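PDB 4CUA: beta-galactosidase from Streptococcus pneumoniae, which hydrolyses terminal beta-galactosides as the full-length enzyme, the crystallised part being a carbohydrate-binding module that probably recognises galactose-containing glycans. Local coordinates for residues I8-A20 with D29-Y41. Sequence-based numbering, arbitrary orientation.
Sequences ISDQWTGSELPLA and DPVSNVNDKLISY. With CA (calcium ion), chain C; EDO (1,2-ethanediol), chain G; EDO (1,2-ethanediol), chain F; EDO (1,2-ethanediol), chain D.
Asn35 OD1 is gripped twice: Gln11 NE2 donates to it at 3.1 Å from above its carbonyl plane, 49° out. A water that also accepts from Ala20 N donates to Asn35 OD1, its oxygen 2.8 Å from that atom. The other arm of the amide is held too, since Asn35 ND2 gives a hydrogen bond of 2.9 Å to Ser9 O, meeting it almost head-on. With CG wedged between backbone N and carbonyl carbon (chi1 67°), the Asn35 amide lies between Ser9, Gln11 and Ala20, Gln11 CG resting against it. The Asn35 backbone joins in: Gln11 N donates to Asn35 O at 2.9 Å, nearly straight at 175° and in the carbonyl plane. Farther out, the Asp10 carboxylate lies across the aliphatic part of Lys37, Asp10 OD2 3.4 Å from Lys37 CG. Lys37 NZ makes a weak hydrogen bond to Gln11 O, and a second water accepts from NZ and donates to the same oxygen. Where strand 19-22 begins, Ala20 CB packs on Val34 CG2 (3.7 Å). The 29-41 loop also supplies Asn33 O, Asp36 OD1 and Leu38 O to the calcium ion, completed by Asn47, Thr174 and Glu175. Bonds to both ends of the Asn35 amide fix its flip and tie the N-terminal segment to the calcium-binding loop.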
loop_
_atom_site.group_PDB
_atom_site.type_symbol
_atom_site.label_atom_id
_atom_site.label_comp_id
_atom_site.label_asym_id
_atom_site.label_seq_id
_atom_site.Cartn_x
_atom_site.Cartn_y
_atom_site.Cartn_z
ATOM N N ILE A 8 5.965 -0.336 11.556
ATOM C CA ILE A 8 6.896 -0.972 10.687
ATOM C C ILE A 8 6.653 -0.639 9.203
ATOM O O ILE A 8 7.316 -1.178 8.355
ATOM C CB ILE A 8 6.872 -2.502 10.904
ATOM C CG1 ILE A 8 5.484 -3.053 10.755
ATOM C CG2 ILE A 8 7.463 -2.836 12.301
ATOM C CD1 ILE A 8 5.371 -4.603 10.732
ATOM N N SER A 9 5.821 0.370 8.924
ATOM C CA SER A 9 5.691 0.869 7.565
ATOM C C SER A 9 6.266 2.238 7.316
ATOM O O SER A 9 6.652 2.537 6.192
ATOM C CB SER A 9 4.218 0.920 7.201
ATOM O OG SER A 9 3.421 1.653 8.068
ATOM N N ASP A 10 6.356 3.089 8.351
ATOM C CA ASP A 10 6.899 4.399 8.115
ATOM C C ASP A 10 8.262 4.453 7.529
ATOM O O ASP A 10 9.166 3.682 7.943
ATOM C CB ASP A 10 7.011 5.254 9.387
ATOM C CG ASP A 10 5.701 5.652 10.002
ATOM O OD1 ASP A 10 4.603 5.606 9.416
ATOM O OD2 ASP A 10 5.717 6.060 11.218
ATOM N N GLN A 11 8.516 5.391 6.656
ATOM C CA GLN A 11 9.851 5.678 6.190
ATOM C C GLN A 11 10.735 6.133 7.338
ATOM O O GLN A 11 10.277 6.779 8.265
ATOM C CB GLN A 11 9.913 6.851 5.207
ATOM C CG GLN A 11 9.303 6.600 3.877
ATOM C CD GLN A 11 9.214 7.905 3.095
ATOM O OE1 GLN A 11 10.140 8.707 3.091
ATOM N NE2 GLN A 11 8.135 8.081 2.307
ATOM N N TRP A 12 12.014 5.794 7.202
ATOM C CA TRP A 12 13.053 6.354 8.058
ATOM C C TRP A 12 14.051 7.079 7.194
ATOM O O TRP A 12 14.503 6.601 6.156
ATOM C CB TRP A 12 13.743 5.250 8.873
ATOM C CG TRP A 12 12.948 4.844 9.980
ATOM C CD1 TRP A 12 11.911 3.961 9.990
ATOM C CD2 TRP A 12 12.965 5.414 11.283
ATOM N NE1 TRP A 12 11.363 3.896 11.194
ATOM C CE2 TRP A 12 11.960 4.809 12.017
ATOM C CE3 TRP A 12 13.766 6.398 11.889
ATOM C CZ2 TRP A 12 11.698 5.128 13.338
ATOM C CZ3 TRP A 12 13.508 6.717 13.194
ATOM C CH2 TRP A 12 12.486 6.128 13.894
ATOM N N THR A 13 14.428 8.258 7.657
ATOM C CA THR A 13 15.322 9.103 6.918
ATOM C C THR A 13 16.646 8.403 6.797
ATOM O O THR A 13 17.162 7.908 7.808
ATOM C CB THR A 13 15.516 10.455 7.645
ATOM O OG1 THR A 13 14.252 11.118 7.798
ATOM C CG2 THR A 13 16.447 11.327 6.864
ATOM N N GLY A 14 17.152 8.367 5.579
ATOM C CA GLY A 14 18.434 7.756 5.279
ATOM C C GLY A 14 18.370 6.251 5.148
ATOM O O GLY A 14 19.386 5.588 4.972
ATOM N N SER A 15 17.162 5.713 5.191
ATOM C CA SER A 15 16.978 4.270 5.044
ATOM C C SER A 15 16.148 3.971 3.812
ATOM O O SER A 15 15.117 4.546 3.603
ATOM C CB SER A 15 16.267 3.689 6.250
ATOM O OG SER A 15 16.149 2.277 6.133
ATOM N N GLU A 16 16.603 3.011 3.043
ATOM C CA GLU A 16 15.938 2.604 1.856
ATOM C C GLU A 16 14.589 1.900 2.186
ATOM O O GLU A 16 13.615 2.002 1.458
ATOM C CB GLU A 16 16.854 1.622 1.130
ATOM C CG GLU A 16 16.279 1.112 -0.168
ATOM C CD GLU A 16 17.144 0.052 -0.843
ATOM O OE1 GLU A 16 17.813 -0.745 -0.134
ATOM O OE2 GLU A 16 17.147 0.026 -2.097
ATOM N N LEU A 17 14.564 1.213 3.309
ATOM C CA LEU A 17 13.454 0.393 3.750
ATOM C C LEU A 17 13.041 0.782 5.139
ATOM O O LEU A 17 13.934 1.159 5.985
ATOM C CB LEU A 17 13.881 -1.095 3.722
ATOM C CG LEU A 17 14.318 -1.644 2.386
ATOM C CD1 LEU A 17 15.124 -2.933 2.514
ATOM C CD2 LEU A 17 13.130 -1.841 1.480
ATOM N N PRO A 18 11.785 0.716 5.468
ATOM C CA PRO A 18 10.680 0.190 4.645
ATOM C C PRO A 18 10.383 1.135 3.497
ATOM O O PRO A 18 10.623 2.348 3.556
ATOM C CB PRO A 18 9.505 0.103 5.576
ATOM C CG PRO A 18 9.927 0.674 6.883
ATOM C CD PRO A 18 11.369 0.932 6.859
ATOM N N LEU A 19 9.909 0.536 2.407
ATOM C CA LEU A 19 9.655 1.250 1.153
ATOM C C LEU A 19 8.250 0.927 0.732
ATOM O O LEU A 19 7.858 -0.236 0.675
ATOM C CB LEU A 19 10.586 0.709 0.054
ATOM C CG LEU A 19 10.440 1.133 -1.395
ATOM C CD1 LEU A 19 10.791 2.608 -1.521
ATOM C CD2 LEU A 19 11.447 0.330 -2.219
ATOM N N ALA A 20 7.476 1.964 0.446
ATOM C CA ALA A 20 6.174 1.804 -0.212
ATOM C C ALA A 20 6.379 1.571 -1.689
ATOM O O ALA A 20 7.296 2.111 -2.345
ATOM C CB ALA A 20 5.329 3.060 -0.004
ATOM N N ASP A 29 1.557 11.984 -7.716
ATOM C CA ASP A 29 1.082 11.366 -6.477
ATOM C C ASP A 29 1.879 10.086 -6.211
ATOM O O ASP A 29 1.311 8.984 -6.189
ATOM C CB ASP A 29 -0.390 11.007 -6.568
ATOM C CG ASP A 29 -1.305 12.191 -6.678
ATOM O OD1 ASP A 29 -1.110 13.204 -5.980
ATOM O OD2 ASP A 29 -2.344 12.042 -7.404
ATOM N N PRO A 30 3.190 10.222 -6.017
ATOM C CA PRO A 30 4.025 9.012 -5.890
ATOM C C PRO A 30 3.654 8.214 -4.657
ATOM O O PRO A 30 3.183 8.775 -3.655
ATOM C CB PRO A 30 5.420 9.559 -5.743
ATOM C CG PRO A 30 5.214 10.951 -5.231
ATOM C CD PRO A 30 3.981 11.433 -5.918
ATOM N N VAL A 31 3.875 6.912 -4.679
ATOM C CA VAL A 31 3.487 6.034 -3.578
ATOM C C VAL A 31 4.283 6.272 -2.323
ATOM O O VAL A 31 3.835 5.904 -1.270
ATOM C CB VAL A 31 3.540 4.545 -4.045
ATOM C CG1 VAL A 31 4.960 4.061 -4.123
ATOM C CG2 VAL A 31 2.669 3.669 -3.123
ATOM N N SER A 32 5.446 6.866 -2.432
ATOM C CA SER A 32 6.229 7.275 -1.244
ATOM C C SER A 32 5.404 8.181 -0.337
ATOM O O SER A 32 5.623 8.254 0.873
ATOM C CB SER A 32 7.527 7.987 -1.691
ATOM O OG SER A 32 7.239 9.049 -2.575
ATOM N N ASN A 33 4.377 8.852 -0.871
ATOM C CA ASN A 33 3.442 9.575 -0.024
ATOM C C ASN A 33 2.691 8.796 0.978
ATOM O O ASN A 33 2.110 9.367 1.877
ATOM C CB ASN A 33 2.440 10.342 -0.867
ATOM C CG ASN A 33 3.061 11.540 -1.594
ATOM O OD1 ASN A 33 4.092 12.092 -1.172
ATOM N ND2 ASN A 33 2.392 11.995 -2.617
ATOM N N VAL A 34 2.598 7.465 0.839
ATOM C CA VAL A 34 1.743 6.723 1.747
ATOM C C VAL A 34 2.421 6.306 3.082
ATOM O O VAL A 34 1.758 5.742 3.928
ATOM C CB VAL A 34 1.047 5.494 1.149
ATOM C CG1 VAL A 34 0.348 5.849 -0.175
ATOM C CG2 VAL A 34 2.014 4.300 0.955
ATOM N N ASN A 35 3.736 6.516 3.179
ATOM C CA ASN A 35 4.392 6.151 4.440
ATOM C C ASN A 35 5.343 7.225 4.838
ATOM O O ASN A 35 6.409 6.959 5.477
ATOM C CB ASN A 35 5.103 4.787 4.342
ATOM C CG ASN A 35 6.267 4.779 3.408
ATOM O OD1 ASN A 35 6.400 5.559 2.495
ATOM N ND2 ASN A 35 7.163 3.761 3.638
ATOM N N ASP A 36 4.941 8.491 4.591
ATOM C CA ASP A 36 5.769 9.663 4.877
ATOM C C ASP A 36 5.396 10.361 6.206
ATOM O O ASP A 36 5.996 11.419 6.529
ATOM C CB ASP A 36 5.784 10.638 3.739
ATOM C CG ASP A 36 4.453 11.266 3.459
ATOM O OD1 ASP A 36 3.476 10.965 4.114
ATOM O OD2 ASP A 36 4.423 12.046 2.498
ATOM N N LYS A 37 4.456 9.796 6.929
ATOM C CA LYS A 37 3.968 10.282 8.235
ATOM C C LYS A 37 3.179 11.550 8.093
ATOM O O LYS A 37 2.826 12.159 9.114
ATOM C CB LYS A 37 5.115 10.434 9.278
ATOM C CG LYS A 37 5.738 9.051 9.622
ATOM C CD LYS A 37 7.081 9.240 10.268
ATOM C CE LYS A 37 8.153 9.479 9.192
ATOM N NZ LYS A 37 9.547 9.659 9.661
ATOM N N LEU A 38 2.832 11.971 6.881
ATOM C CA LEU A 38 1.938 13.122 6.668
ATOM C C LEU A 38 0.588 12.543 6.294
ATOM O O LEU A 38 0.506 11.622 5.489
ATOM C CB LEU A 38 2.440 14.022 5.554
ATOM C CG LEU A 38 3.777 14.685 5.802
ATOM C CD1 LEU A 38 4.192 15.501 4.593
ATOM C CD2 LEU A 38 3.745 15.522 7.086
ATOM N N ILE A 39 -0.462 13.025 6.897
ATOM C CA ILE A 39 -1.801 12.556 6.659
ATOM C C ILE A 39 -2.603 13.763 6.280
ATOM O O ILE A 39 -2.745 14.726 7.068
ATOM C CB ILE A 39 -2.422 11.870 7.875
ATOM C CG1 ILE A 39 -1.530 10.658 8.279
ATOM C CG2 ILE A 39 -3.865 11.477 7.595
ATOM C CD1 ILE A 39 -2.129 9.821 9.357
ATOM N N SER A 40 -3.156 13.767 5.066
ATOM C CA SER A 40 -3.967 14.893 4.600
ATOM C C SER A 40 -5.135 14.391 3.772
ATOM O O SER A 40 -4.979 13.637 2.818
ATOM C CB SER A 40 -3.168 15.842 3.740
ATOM O OG SER A 40 -4.088 16.856 3.279
ATOM N N TYR A 41 -6.320 14.852 4.109
ATOM C CA TYR A 41 -7.524 14.508 3.364
ATOM C C TYR A 41 -8.020 15.608 2.413
ATOM O O TYR A 41 -9.117 15.541 1.896
ATOM C CB TYR A 41 -8.624 14.090 4.340
ATOM C CG TYR A 41 -8.226 12.826 5.057
ATOM C CD1 TYR A 41 -8.365 11.577 4.488
ATOM C CD2 TYR A 41 -7.717 12.889 6.342
ATOM C CE1 TYR A 41 -7.972 10.439 5.205
ATOM C CE2 TYR A 41 -7.346 11.785 7.032
ATOM C CZ TYR A 41 -7.520 10.555 6.476
ATOM O OH TYR A 41 -7.139 9.400 7.131
HETATM CA CA CA C . 1.193 10.460 3.641
HETATM C C1 EDO G . 12.168 5.071 1.626
HETATM O O1 EDO G . 13.292 4.897 0.780
HETATM C C2 EDO G . 11.602 6.407 1.192
HETATM O O2 EDO G . 10.591 6.167 0.158
HETATM C C1 EDO F . 1.986 15.395 -3.623
HETATM O O1 EDO F . 2.791 14.409 -4.222
HETATM C C2 EDO F . 0.537 15.211 -4.039
HETATM O O2 EDO F . -0.031 14.006 -3.457
HETATM C C1 EDO D . -6.722 13.614 -7.344
HETATM O O1 EDO D . -6.940 14.963 -6.966
HETATM C C2 EDO D . -5.330 13.360 -7.880
HETATM O O2 EDO D . -4.382 13.594 -6.786
HETATM O O HOH W 1 10.047 7.325 10.975
HETATM O O HOH W 2 8.399 4.719 0.771
#